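Local coordinates for protein aminopeptidase N (Francisella tularensis subsp. tularensis, PDB 5DLL) that removes N-terminal amino acids from peptides as a zinc-dependent M1-family aminopeptidase, and probably takes part in breaking down intracellular peptides, at residues E732-W737 and H769-P774; V743-L748 and V780-G785; I762-V767 and Y802-D807; A811-K814 and V819-R822. All blocks are in the same frame, centred on the assembly; numbering follows the deposited sequence.

Contact 1. Residues E732-W737 and H769-P774; sequences EFYNRW and HPAYNP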
loop_
_atom_site.group_PDB
_atom_site.type_symbol
_atom_site.label_atom_id
_atom_site.label_comp_id
_atom_site.label_asym_id
_atom_site.label_seq_id
_atom_site.Cartn_x
_atom_site.Cartn_y
_atom_site.Cartn_z
ATOM N N GLU A 732 17.647 -11.869 26.919
ATOM C CA GLU A 732 18.633 -12.316 25.931
ATOM C C GLU A 732 18.487 -11.546 24.615
ATOM O O GLU A 732 19.487 -11.118 24.040
ATOM C CB GLU A 732 18.529 -13.833 25.682
ATOM C CG GLU A 732 19.123 -14.707 26.790
ATOM C CD GLU A 732 18.757 -16.190 26.677
ATOM O OE1 GLU A 732 18.785 -16.892 27.712
ATOM O OE2 GLU A 732 18.443 -16.669 25.566
ATOM N N PHE A 733 17.251 -11.354 24.156
ATOM C CA PHE A 733 16.992 -10.586 22.933
ATOM C C PHE A 733 17.396 -9.118 23.105
ATOM O O PHE A 733 18.005 -8.533 22.209
ATOM C CB PHE A 733 15.515 -10.687 22.533
ATOM C CG PHE A 733 15.220 -10.227 21.124
ATOM C CD1 PHE A 733 15.051 -8.880 20.831
ATOM C CD2 PHE A 733 15.084 -11.147 20.092
ATOM C CE1 PHE A 733 14.766 -8.463 19.538
ATOM C CE2 PHE A 733 14.799 -10.733 18.799
ATOM C CZ PHE A 733 14.640 -9.391 18.522
ATOM N N TYR A 734 17.063 -8.528 24.253
ATOM C CA TYR A 734 17.391 -7.127 24.512
ATOM C C TYR A 734 18.894 -6.915 24.564
ATOM O O TYR A 734 19.405 -5.980 23.949
ATOM C CB TYR A 734 16.759 -6.633 25.816
ATOM C CG TYR A 734 16.832 -5.126 25.990
ATOM C CD1 TYR A 734 16.093 -4.276 25.167
ATOM C CD2 TYR A 734 17.639 -4.548 26.973
ATOM C CE1 TYR A 734 16.153 -2.897 25.318
ATOM C CE2 TYR A 734 17.704 -3.168 27.132
ATOM C CZ TYR A 734 16.959 -2.344 26.303
ATOM O OH TYR A 734 17.014 -0.971 26.450
ATOM N N ASN A 735 19.591 -7.784 25.295
ATOM C CA ASN A 735 21.056 -7.717 25.421
ATOM C C ASN A 735 21.763 -7.624 24.069
ATOM O O ASN A 735 22.720 -6.864 23.912
ATOM C CB ASN A 735 21.596 -8.937 26.185
ATOM C CG ASN A 735 21.225 -8.926 27.660
ATOM O OD1 ASN A 735 21.061 -7.866 28.270
ATOM N ND2 ASN A 735 21.097 -10.115 28.244
ATOM N N ARG A 736 21.277 -8.396 23.099
ATOM C CA ARG A 736 21.877 -8.444 21.767
ATOM C C ARG A 736 21.576 -7.189 20.956
ATOM O O ARG A 736 22.457 -6.664 20.273
ATOM C CB ARG A 736 21.378 -9.675 21.001
ATOM C CG ARG A 736 21.749 -11.007 21.640
ATOM C CD ARG A 736 21.196 -12.191 20.853
ATOM N NE ARG A 736 20.954 -13.371 21.690
ATOM C CZ ARG A 736 20.754 -14.611 21.236
ATOM N NH1 ARG A 736 20.775 -14.879 19.933
ATOM N NH2 ARG A 736 20.540 -15.601 22.098
ATOM N N TRP A 737 20.337 -6.708 21.043
ATOM C CA TRP A 737 19.844 -5.655 20.146
ATOM C C TRP A 737 19.447 -4.352 20.844
ATOM O O TRP A 737 18.412 -3.781 20.525
ATOM C CB TRP A 737 18.653 -6.187 19.340
ATOM C CG TRP A 737 18.947 -7.474 18.644
ATOM C CD1 TRP A 737 18.471 -8.710 18.970
ATOM C CD2 TRP A 737 19.801 -7.656 17.506
ATOM N NE1 TRP A 737 18.967 -9.648 18.099
ATOM C CE2 TRP A 737 19.788 -9.029 17.192
ATOM C CE3 TRP A 737 20.572 -6.788 16.719
ATOM C CZ2 TRP A 737 20.519 -9.560 16.123
ATOM C CZ3 TRP A 737 21.299 -7.317 15.658
ATOM C CH2 TRP A 737 21.268 -8.690 15.372
ATOM N N HIS A 769 10.257 1.782 30.739
ATOM C CA HIS A 769 11.546 1.279 30.258
ATOM C C HIS A 769 12.173 2.287 29.284
ATOM O O HIS A 769 11.459 2.889 28.480
ATOM C CB HIS A 769 11.317 -0.068 29.559
ATOM C CG HIS A 769 12.477 -1.010 29.642
ATOM N ND1 HIS A 769 13.301 -1.275 28.570
ATOM C CD2 HIS A 769 12.943 -1.761 30.669
ATOM C CE1 HIS A 769 14.228 -2.142 28.932
ATOM N NE2 HIS A 769 14.033 -2.454 30.201
ATOM N N PRO A 770 13.511 2.473 29.342
ATOM C CA PRO A 770 14.159 3.471 28.479
ATOM C C PRO A 770 14.064 3.129 26.990
ATOM O O PRO A 770 14.201 4.017 26.146
ATOM C CB PRO A 770 15.619 3.436 28.940
ATOM C CG PRO A 770 15.808 2.048 29.445
ATOM C CD PRO A 770 14.506 1.699 30.109
ATOM N N ALA A 771 13.849 1.848 26.687
ATOM C CA ALA A 771 13.547 1.394 25.329
ATOM C C ALA A 771 12.256 2.004 24.778
ATOM O O ALA A 771 12.107 2.137 23.564
ATOM C CB ALA A 771 13.454 -0.121 25.289
ATOM N N TYR A 772 11.321 2.347 25.665
ATOM C CA TYR A 772 10.110 3.060 25.272
ATOM C C TYR A 772 10.291 4.567 25.403
ATOM O O TYR A 772 11.065 5.048 26.233
ATOM C CB TYR A 772 8.923 2.609 26.125
ATOM C CG TYR A 772 7.580 3.169 25.684
ATOM C CD1 TYR A 772 6.953 2.708 24.529
ATOM C CD2 TYR A 772 6.934 4.155 26.427
ATOM C CE1 TYR A 772 5.729 3.215 24.124
ATOM C CE2 TYR A 772 5.705 4.662 26.034
ATOM C CZ TYR A 772 5.106 4.190 24.881
ATOM O OH TYR A 772 3.887 4.699 24.485
ATOM N N ASN A 773 9.571 5.292 24.552
ATOM C CA ASN A 773 9.486 6.744 24.598
ATOM C C ASN A 773 8.183 7.152 23.903
ATOM O O ASN A 773 8.024 6.909 22.706
ATOM C CB ASN A 773 10.687 7.382 23.896
ATOM C CG ASN A 773 10.854 8.849 24.239
ATOM O OD1 ASN A 773 9.891 9.619 24.242
ATOM N ND2 ASN A 773 12.086 9.246 24.528
ATOM N N PRO A 774 7.243 7.760 24.651
ATOM C CA PRO A 774 5.940 8.121 24.076
ATOM C C PRO A 774 5.984 9.287 23.083
ATOM O O PRO A 774 4.997 9.523 22.381
ATOM C CB PRO A 774 5.108 8.502 25.305
ATOM C CG PRO A 774 6.108 8.979 26.300
ATOM C CD PRO A 774 7.358 8.179 26.061
#
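Tyr734, on the last turns of a helix, faces Ala771 in a loop, with 9.4 Å between their CA atoms, so the gap is bridged by side chains rather than by backbone. The loop contains a type I beta turn from His769 to Tyr772, closed by a hydrogen bond from Tyr772 N to His769 O. That turn presents His769 and Ala771 together to the tyrosine. The two aromatic rings make an edge-to-face (T-shaped) pair. The edge of His769 points at the face of Tyr734, with centroids 5.3 Å apart and planes at 72°. The imidazole leads with CE1, which stands over the phenol ring near its rim, 3.8 Å from Tyr734 CZ. Tyr734 sends its ring across because CG lies anti to the backbone N (chi1 -168°), and the two side chains come from opposite directions. The outer end of the phenol also touches Ala771: CB of the alanine lies 3.9 Å from Tyr734 CE1 and about as far from Tyr734 OH, in an oblique position. On the loop side, Pro770 CD packs over one face of the imidazole, and Ala771 CB meets the imidazole edge in its plane. The partly buried patch packs on helix 741-752, whose Trp747 ring meets the rings of both Tyr734 and His769. The 769-774 loop links helix 759-767 to helix 777-788, while helix 723-736 supplies the tyrosine.

Contact 2. Residues V743-L748 and V780-G785; sequences VVNKWL and VYSLIG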
loop_
_atom_site.group_PDB
_atom_site.type_symbol
_atom_site.label_atom_id
_atom_site.label_comp_id
_atom_site.label_asym_id
_atom_site.label_seq_id
_atom_site.Cartn_x
_atom_site.Cartn_y
_atom_site.Cartn_z
ATOM N N VAL A 743 14.965 -2.855 15.656
ATOM C CA VAL A 743 14.842 -4.189 16.244
ATOM C C VAL A 743 14.245 -4.136 17.657
ATOM O O VAL A 743 13.531 -5.057 18.067
ATOM C CB VAL A 743 16.216 -4.900 16.280
ATOM C CG1 VAL A 743 16.100 -6.298 16.879
ATOM C CG2 VAL A 743 16.813 -4.959 14.878
ATOM N N VAL A 744 14.540 -3.067 18.397
ATOM C CA VAL A 744 13.948 -2.859 19.724
ATOM C C VAL A 744 12.434 -2.686 19.601
ATOM O O VAL A 744 11.681 -3.157 20.449
ATOM C CB VAL A 744 14.552 -1.634 20.457
ATOM C CG1 VAL A 744 13.839 -1.386 21.781
ATOM C CG2 VAL A 744 16.042 -1.823 20.705
ATOM N N ASN A 745 11.992 -2.011 18.543
ATOM C CA ASN A 745 10.562 -1.882 18.259
ATOM C C ASN A 745 9.887 -3.248 18.141
ATOM O O ASN A 745 8.812 -3.471 18.700
ATOM C CB ASN A 745 10.338 -1.069 16.977
ATOM C CG ASN A 745 10.671 0.403 17.151
ATOM O OD1 ASN A 745 11.103 0.837 18.221
ATOM N ND2 ASN A 745 10.468 1.183 16.091
ATOM N N LYS A 746 10.538 -4.163 17.427
ATOM C CA LYS A 746 10.041 -5.529 17.280
ATOM C C LYS A 746 10.056 -6.267 18.622
ATOM O O LYS A 746 9.195 -7.107 18.888
ATOM C CB LYS A 746 10.871 -6.287 16.241
ATOM C CG LYS A 746 10.835 -5.658 14.853
ATOM C CD LYS A 746 11.440 -6.563 13.792
ATOM C CE LYS A 746 11.253 -5.975 12.402
ATOM N NZ LYS A 746 11.367 -7.008 11.338
ATOM N N TRP A 747 11.038 -5.946 19.459
ATOM C CA TRP A 747 11.113 -6.478 20.818
ATOM C C TRP A 747 9.891 -6.057 21.644
ATOM O O TRP A 747 9.318 -6.865 22.383
ATOM C CB TRP A 747 12.410 -6.008 21.475
ATOM C CG TRP A 747 12.637 -6.504 22.862
ATOM C CD1 TRP A 747 12.912 -7.788 23.248
ATOM C CD2 TRP A 747 12.648 -5.715 24.053
ATOM N NE1 TRP A 747 13.077 -7.848 24.612
ATOM C CE2 TRP A 747 12.923 -6.588 25.131
ATOM C CE3 TRP A 747 12.444 -4.354 24.319
ATOM C CZ2 TRP A 747 12.998 -6.143 26.453
ATOM C CZ3 TRP A 747 12.521 -3.913 25.629
ATOM C CH2 TRP A 747 12.795 -4.807 26.682
ATOM N N LEU A 748 9.492 -4.796 21.500
ATOM C CA LEU A 748 8.301 -4.274 22.171
ATOM C C LEU A 748 7.038 -4.928 21.620
ATOM O O LEU A 748 6.203 -5.425 22.380
ATOM C CB LEU A 748 8.201 -2.755 21.991
ATOM C CG LEU A 748 9.307 -1.900 22.618
ATOM C CD1 LEU A 748 9.288 -0.495 22.038
ATOM C CD2 LEU A 748 9.174 -1.862 24.134
ATOM N N VAL A 780 5.235 3.994 19.808
ATOM C CA VAL A 780 3.830 3.982 20.196
ATOM C C VAL A 780 3.044 2.948 19.378
ATOM O O VAL A 780 2.168 2.279 19.917
ATOM C CB VAL A 780 3.192 5.386 20.051
ATOM C CG1 VAL A 780 1.692 5.338 20.319
ATOM C CG2 VAL A 780 3.870 6.380 20.989
ATOM N N TYR A 781 3.361 2.815 18.091
ATOM C CA TYR A 781 2.695 1.818 17.233
ATOM C C TYR A 781 3.145 0.405 17.585
ATOM O O TYR A 781 2.377 -0.552 17.467
ATOM C CB TYR A 781 2.956 2.085 15.744
ATOM C CG TYR A 781 2.647 3.497 15.289
ATOM C CD1 TYR A 781 1.558 4.203 15.805
ATOM C CD2 TYR A 781 3.435 4.126 14.329
ATOM C CE1 TYR A 781 1.276 5.492 15.388
ATOM C CE2 TYR A 781 3.158 5.418 13.904
ATOM C CZ TYR A 781 2.078 6.094 14.437
ATOM O OH TYR A 781 1.794 7.375 14.022
ATOM N N SER A 782 4.399 0.285 18.010
ATOM C CA SER A 782 4.947 -0.992 18.444
ATOM C C SER A 782 4.280 -1.473 19.723
ATOM O O SER A 782 3.657 -2.533 19.735
ATOM C CB SER A 782 6.456 -0.879 18.665
ATOM O OG SER A 782 7.112 -0.559 17.453
ATOM N N LEU A 783 4.406 -0.689 20.792
ATOM C CA LEU A 783 3.949 -1.119 22.110
ATOM C C LEU A 783 2.436 -0.996 22.275
ATOM O O LEU A 783 1.770 -1.970 22.632
ATOM C CB LEU A 783 4.652 -0.328 23.215
ATOM C CG LEU A 783 4.365 -0.828 24.639
ATOM C CD1 LEU A 783 4.930 -2.226 24.844
ATOM C CD2 LEU A 783 4.922 0.137 25.673
ATOM N N ILE A 784 1.900 0.199 22.025
ATOM C CA ILE A 784 0.483 0.466 22.280
ATOM C C ILE A 784 -0.393 -0.097 21.158
ATOM O O ILE A 784 -1.372 -0.796 21.424
ATOM C CB ILE A 784 0.201 1.974 22.469
ATOM C CG1 ILE A 784 1.118 2.579 23.551
ATOM C CG2 ILE A 784 -1.271 2.206 22.808
ATOM C CD1 ILE A 784 1.082 1.879 24.895
ATOM N N GLY A 785 -0.038 0.204 19.910
ATOM C CA GLY A 785 -0.736 -0.350 18.746
ATOM C C GLY A 785 -0.592 -1.859 18.655
ATOM O O GLY A 785 -1.498 -2.549 18.189
#
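Ser782 OG is hydrogen-bonded to Asn778 O, one turn earlier in its own helix, and from that position it also packs against Asn745 of the facing helix. The chi1 of -63° sets OG beside the serine's own backbone N, where it can do both. Across the interface the hydroxyl oxygen lies 3.3 Å from Asn745 CB, a packing contact, while Ser782 CB sits against the asparagine carbonyl, 3.5 Å from Asn745 O. Ser782 CB also meets Leu748, whose CB is 4.2 Å away. The small residue thus settles between Asn745 and Leu748, which lie three residues apart on one helix surface, and lets the backbones come close: the CA atoms of Asn745 and Ser782 are 5.7 Å apart. Further along, Leu748 CD2 meets Leu783 CD1 at 4.3 Å, extending the serine contact into a small apolar patch. Leu783 CD1 also packs on Leu766 of helix 759-767, so this patch is shared with a third helix. Within 780-785, Val780 O accepts from both Ile784 N and Gly785 N, adding an i+5 (pi-type) bond to the usual i+4 one in the turn that carries Ser782 and Leu783. The two segments run nearly parallel, at 8°, with their axes 8.3 Å apart. Side-by-side parallel helices joined through an intervening one, here 759-767, are characteristic of alpha-solenoids, consistent with the ARM-repeat family assigned to this C-terminal region of the M1 aminopeptidase.

Contact 3. Residues I762-V767 and Y802-D807; sequences IVKGLV and YAFMAD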
loop_
_atom_site.group_PDB
_atom_site.type_symbol
_atom_site.label_atom_id
_atom_site.label_comp_id
_atom_site.label_asym_id
_atom_site.label_seq_id
_atom_site.Cartn_x
_atom_site.Cartn_y
_atom_site.Cartn_z
ATOM N N ILE A 762 3.136 -6.470 31.654
ATOM C CA ILE A 762 4.427 -6.345 30.988
ATOM C C ILE A 762 4.485 -5.054 30.182
ATOM O O ILE A 762 5.480 -4.332 30.235
ATOM C CB ILE A 762 4.718 -7.561 30.076
ATOM C CG1 ILE A 762 4.892 -8.829 30.919
ATOM C CG2 ILE A 762 5.978 -7.338 29.244
ATOM C CD1 ILE A 762 4.629 -10.108 30.156
ATOM N N VAL A 763 3.410 -4.770 29.451
ATOM C CA VAL A 763 3.311 -3.549 28.641
ATOM C C VAL A 763 3.389 -2.284 29.511
ATOM O O VAL A 763 3.970 -1.273 29.094
ATOM C CB VAL A 763 2.013 -3.542 27.800
ATOM C CG1 VAL A 763 1.806 -2.199 27.112
ATOM C CG2 VAL A 763 2.048 -4.657 26.763
ATOM N N LYS A 764 2.812 -2.351 30.713
ATOM C CA LYS A 764 2.871 -1.241 31.671
ATOM C C LYS A 764 4.275 -1.039 32.235
ATOM O O LYS A 764 4.679 0.089 32.502
ATOM C CB LYS A 764 1.883 -1.461 32.820
ATOM C CG LYS A 764 0.435 -1.242 32.424
ATOM C CD LYS A 764 -0.515 -1.703 33.513
ATOM C CE LYS A 764 -1.926 -1.208 33.245
ATOM N NZ LYS A 764 -2.877 -1.614 34.313
ATOM N N GLY A 765 5.005 -2.132 32.433
ATOM C CA GLY A 765 6.404 -2.058 32.838
ATOM C C GLY A 765 7.277 -1.522 31.718
ATOM O O GLY A 765 8.327 -0.925 31.971
ATOM N N LEU A 766 6.837 -1.738 30.479
ATOM C CA LEU A 766 7.579 -1.295 29.300
ATOM C C LEU A 766 7.486 0.208 29.034
ATOM O O LEU A 766 8.429 0.786 28.495
ATOM C CB LEU A 766 7.144 -2.079 28.051
ATOM C CG LEU A 766 7.678 -3.513 27.943
ATOM C CD1 LEU A 766 7.059 -4.226 26.747
ATOM C CD2 LEU A 766 9.199 -3.534 27.857
ATOM N N VAL A 767 6.382 0.850 29.413
ATOM C CA VAL A 767 6.261 2.304 29.213
ATOM C C VAL A 767 7.307 3.070 30.037
ATOM O O VAL A 767 7.766 4.137 29.629
ATOM C CB VAL A 767 4.836 2.849 29.507
ATOM C CG1 VAL A 767 3.779 2.062 28.738
ATOM C CG2 VAL A 767 4.535 2.858 30.999
ATOM N N TYR A 802 -9.102 -1.763 27.969
ATOM C CA TYR A 802 -9.781 -0.547 27.518
ATOM C C TYR A 802 -9.400 0.631 28.399
ATOM O O TYR A 802 -9.241 1.743 27.909
ATOM C CB TYR A 802 -11.304 -0.731 27.506
ATOM C CG TYR A 802 -11.757 -1.927 26.702
ATOM C CD1 TYR A 802 -11.361 -2.085 25.381
ATOM C CD2 TYR A 802 -12.568 -2.905 27.264
ATOM C CE1 TYR A 802 -11.754 -3.184 24.642
ATOM C CE2 TYR A 802 -12.975 -4.008 26.530
ATOM C CZ TYR A 802 -12.563 -4.140 25.220
ATOM O OH TYR A 802 -12.958 -5.226 24.480
ATOM N N ALA A 803 -9.249 0.380 29.697
ATOM C CA ALA A 803 -8.865 1.421 30.651
ATOM C C ALA A 803 -7.412 1.858 30.456
ATOM O O ALA A 803 -7.100 3.046 30.534
ATOM C CB ALA A 803 -9.090 0.941 32.079
ATOM N N PHE A 804 -6.529 0.901 30.207
ATOM C CA PHE A 804 -5.145 1.217 29.863
ATOM C C PHE A 804 -5.058 2.022 28.564
ATOM O O PHE A 804 -4.170 2.867 28.417
ATOM C CB PHE A 804 -4.305 -0.061 29.748
ATOM C CG PHE A 804 -2.950 0.159 29.133
ATOM C CD1 PHE A 804 -1.933 0.764 29.859
ATOM C CD2 PHE A 804 -2.694 -0.228 27.820
ATOM C CE1 PHE A 804 -0.684 0.974 29.294
ATOM C CE2 PHE A 804 -1.447 -0.022 27.250
ATOM C CZ PHE A 804 -0.441 0.580 27.988
ATOM N N MET A 805 -5.972 1.763 27.631
ATOM C CA MET A 805 -5.997 2.488 26.365
ATOM C C MET A 805 -6.470 3.939 26.527
ATOM O O MET A 805 -5.909 4.841 25.904
ATOM C CB MET A 805 -6.855 1.749 25.333
ATOM C CG MET A 805 -6.657 2.219 23.892
ATOM S SD MET A 805 -4.960 2.121 23.261
ATOM C CE MET A 805 -4.737 0.356 23.059
ATOM N N ALA A 806 -7.490 4.171 27.356
ATOM C CA ALA A 806 -7.964 5.538 27.640
ATOM C C ALA A 806 -6.878 6.379 28.318
ATOM O O ALA A 806 -6.691 7.553 27.982
ATOM C CB ALA A 806 -9.220 5.512 28.502
ATOM N N ASP A 807 -6.171 5.768 29.268
ATOM C CA ASP A 807 -5.094 6.433 29.993
ATOM C C ASP A 807 -3.981 6.854 29.046
ATOM O O ASP A 807 -3.570 8.011 29.037
ATOM C CB ASP A 807 -4.513 5.510 31.071
ATOM C CG ASP A 807 -5.501 5.205 32.187
ATOM O OD1 ASP A 807 -6.535 5.901 32.308
ATOM O OD2 ASP A 807 -5.234 4.256 32.950
#
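Phe804 reaches out to Val763 and Lys764, and its ring carries the whole contact between the segments. Starting at CB, the side chain turns with CG anti to the backbone N (chi1 168°), which points the ring at helix 759-767. On one flank, CD1 comes first, 3.9 Å from Lys764 CE and 4.0 Å from Lys764 CG. CE1, one atom further out, again meets Lys764 CG. Around the far end the partner changes: CZ lies 3.7 Å from Val763 CG1, and CE2 lies 3.9 Å from that same methyl. Both neighbours approach the ring obliquely. The valine stands at about a right angle to the phenylalanine, whereas the lysine slides past it in the opposite direction. Lys764 remains extended beyond CG, so its methylenes run alongside the ring and shield a stretch of it. Its ammonium is carried on past the aromatic group, with NZ still 6.5 Å from Asp807 OD2, too far for a salt bridge, though the opposite charges may attract weakly. Apolar packing therefore does the work, with the valine on the buried side and the lysine chain at the exposed border. Helix 777-788 completes the setting: Ile784 packs on Phe804, and Leu783 on Val763, so helices 759-767 and 800-815 meet each other beside this third helix.

Contact 4. Residues A811-K814 and V819-R822; sequences ALDK and VAAR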
loop_
_atom_site.group_PDB
_atom_site.type_symbol
_atom_site.label_atom_id
_atom_site.label_comp_id
_atom_site.label_asym_id
_atom_site.label_seq_id
_atom_site.Cartn_x
_atom_site.Cartn_y
_atom_site.Cartn_z
ATOM N N ALA A 811 -2.176 10.510 27.961
ATOM C CA ALA A 811 -0.747 10.766 28.155
ATOM C C ALA A 811 -0.063 11.139 26.831
ATOM O O ALA A 811 0.762 12.057 26.779
ATOM C CB ALA A 811 -0.079 9.548 28.773
ATOM N N LEU A 812 -0.410 10.415 25.770
ATOM C CA LEU A 812 0.077 10.712 24.423
ATOM C C LEU A 812 -0.370 12.093 23.938
ATOM O O LEU A 812 0.389 12.809 23.287
ATOM C CB LEU A 812 -0.422 9.655 23.434
ATOM C CG LEU A 812 0.101 8.233 23.607
ATOM C CD1 LEU A 812 -0.625 7.302 22.649
ATOM C CD2 LEU A 812 1.605 8.176 23.399
ATOM N N ASP A 813 -1.609 12.453 24.262
ATOM C CA ASP A 813 -2.200 13.720 23.828
ATOM C C ASP A 813 -1.419 14.953 24.309
ATOM O O ASP A 813 -1.526 16.028 23.721
ATOM C CB ASP A 813 -3.650 13.803 24.311
ATOM C CG ASP A 813 -4.410 14.941 23.675
ATOM O OD1 ASP A 813 -4.462 14.997 22.430
ATOM O OD2 ASP A 813 -4.964 15.777 24.424
ATOM N N LYS A 814 -0.639 14.796 25.373
ATOM C CA LYS A 814 0.206 15.878 25.874
ATOM C C LYS A 814 1.347 16.203 24.903
ATOM O O LYS A 814 1.702 17.369 24.728
ATOM C CB LYS A 814 0.773 15.514 27.247
ATOM C CG LYS A 814 -0.291 15.323 28.317
ATOM C CD LYS A 814 0.326 15.048 29.677
ATOM C CE LYS A 814 -0.735 14.938 30.759
ATOM N NZ LYS A 814 -0.135 14.896 32.121
ATOM N N VAL A 819 -1.004 11.175 17.049
ATOM C CA VAL A 819 -0.734 9.837 17.571
ATOM C C VAL A 819 -1.769 9.431 18.617
ATOM O O VAL A 819 -2.241 8.289 18.620
ATOM C CB VAL A 819 0.684 9.758 18.186
ATOM C CG1 VAL A 819 0.902 8.440 18.919
ATOM C CG2 VAL A 819 1.738 9.934 17.104
ATOM N N ALA A 820 -2.117 10.360 19.502
ATOM C CA ALA A 820 -3.153 10.109 20.509
ATOM C C ALA A 820 -4.498 9.762 19.857
ATOM O O ALA A 820 -5.226 8.892 20.338
ATOM C CB ALA A 820 -3.300 11.315 21.427
ATOM N N ALA A 821 -4.811 10.442 18.757
ATOM C CA ALA A 821 -6.050 10.209 18.020
ATOM C C ALA A 821 -6.065 8.844 17.327
ATOM O O ALA A 821 -7.108 8.184 17.273
ATOM C CB ALA A 821 -6.265 11.316 17.001
ATOM N N ARG A 822 -4.914 8.431 16.791
ATOM C CA ARG A 822 -4.787 7.122 16.144
ATOM C C ARG A 822 -5.029 6.005 17.142
ATOM O O ARG A 822 -5.862 5.129 16.914
ATOM C CB ARG A 822 -3.406 6.938 15.508
ATOM C CG ARG A 822 -3.213 7.670 14.191
ATOM C CD ARG A 822 -2.081 7.044 13.391
ATOM N NE ARG A 822 -1.593 7.920 12.324
ATOM C CZ ARG A 822 -0.719 8.915 12.485
ATOM N NH1 ARG A 822 -0.207 9.207 13.680
ATOM N NH2 ARG A 822 -0.353 9.636 11.431
#
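Ala820 CB packs against the backbone and side chains of Leu812 and Asp813, and this methyl is the hub of the contact. It lies 3.5 Å from Asp813 N, 3.8 Å from Asp813 CB and 3.9 Å from Leu812 CB. Since alanine ends at CB, the chains can draw together here, and the CA atoms of Asp813 and Ala820 are 5.0 Å apart. Beside it, Leu812 reaches further along the interface: its CD1 meets Val819 CG1 at 4.2 Å, the two side chains crossing at about a right angle. The valine offers CG1 as the branch anti to its backbone N (chi1 171°). The first shell is thus one apolar strip, Leu812 against Val819 and Ala820, with the aspartate's CB as its border. Further out, the carboxylate of Asp813 turns to a partner beyond both segments: OD1 is hydrogen-bonded to Ser854 OG, which helps fix the side chain whose CB packs on the alanine. Only a short connection separates helices 800-815 and 817-824, and the contact closes the corner where the chain passes from one to the next. Val780 of helix 777-788 packs on both Leu812 and Val819, while Val857 of helix 855-866 touches Asp813 and Ala820, so the corner packs against both an earlier and a later helix of the C-terminal region.

In the fold
All four contacts belong to the helical C-terminal region, away from the zinc site. Contacts 2 and 4 are buried, close-backboned packings built round a serine and an alanine respectively. Contact 3 is buried too but bridges a wider gap with an aromatic ring and a lysine at the exposed border, while contact 1 is partly exposed and aromatic. Contacts 1 to 3 interleave along the chain, whereas contact 4 follows all of them and is local in sequence. Helix 777-788 takes part in contact 2 and borders the other three, with Leu783 packing on Tyr772 and Ile784 on Met805. Contacts 3 and 4 share helix 800-815, their centres about 13 Å apart.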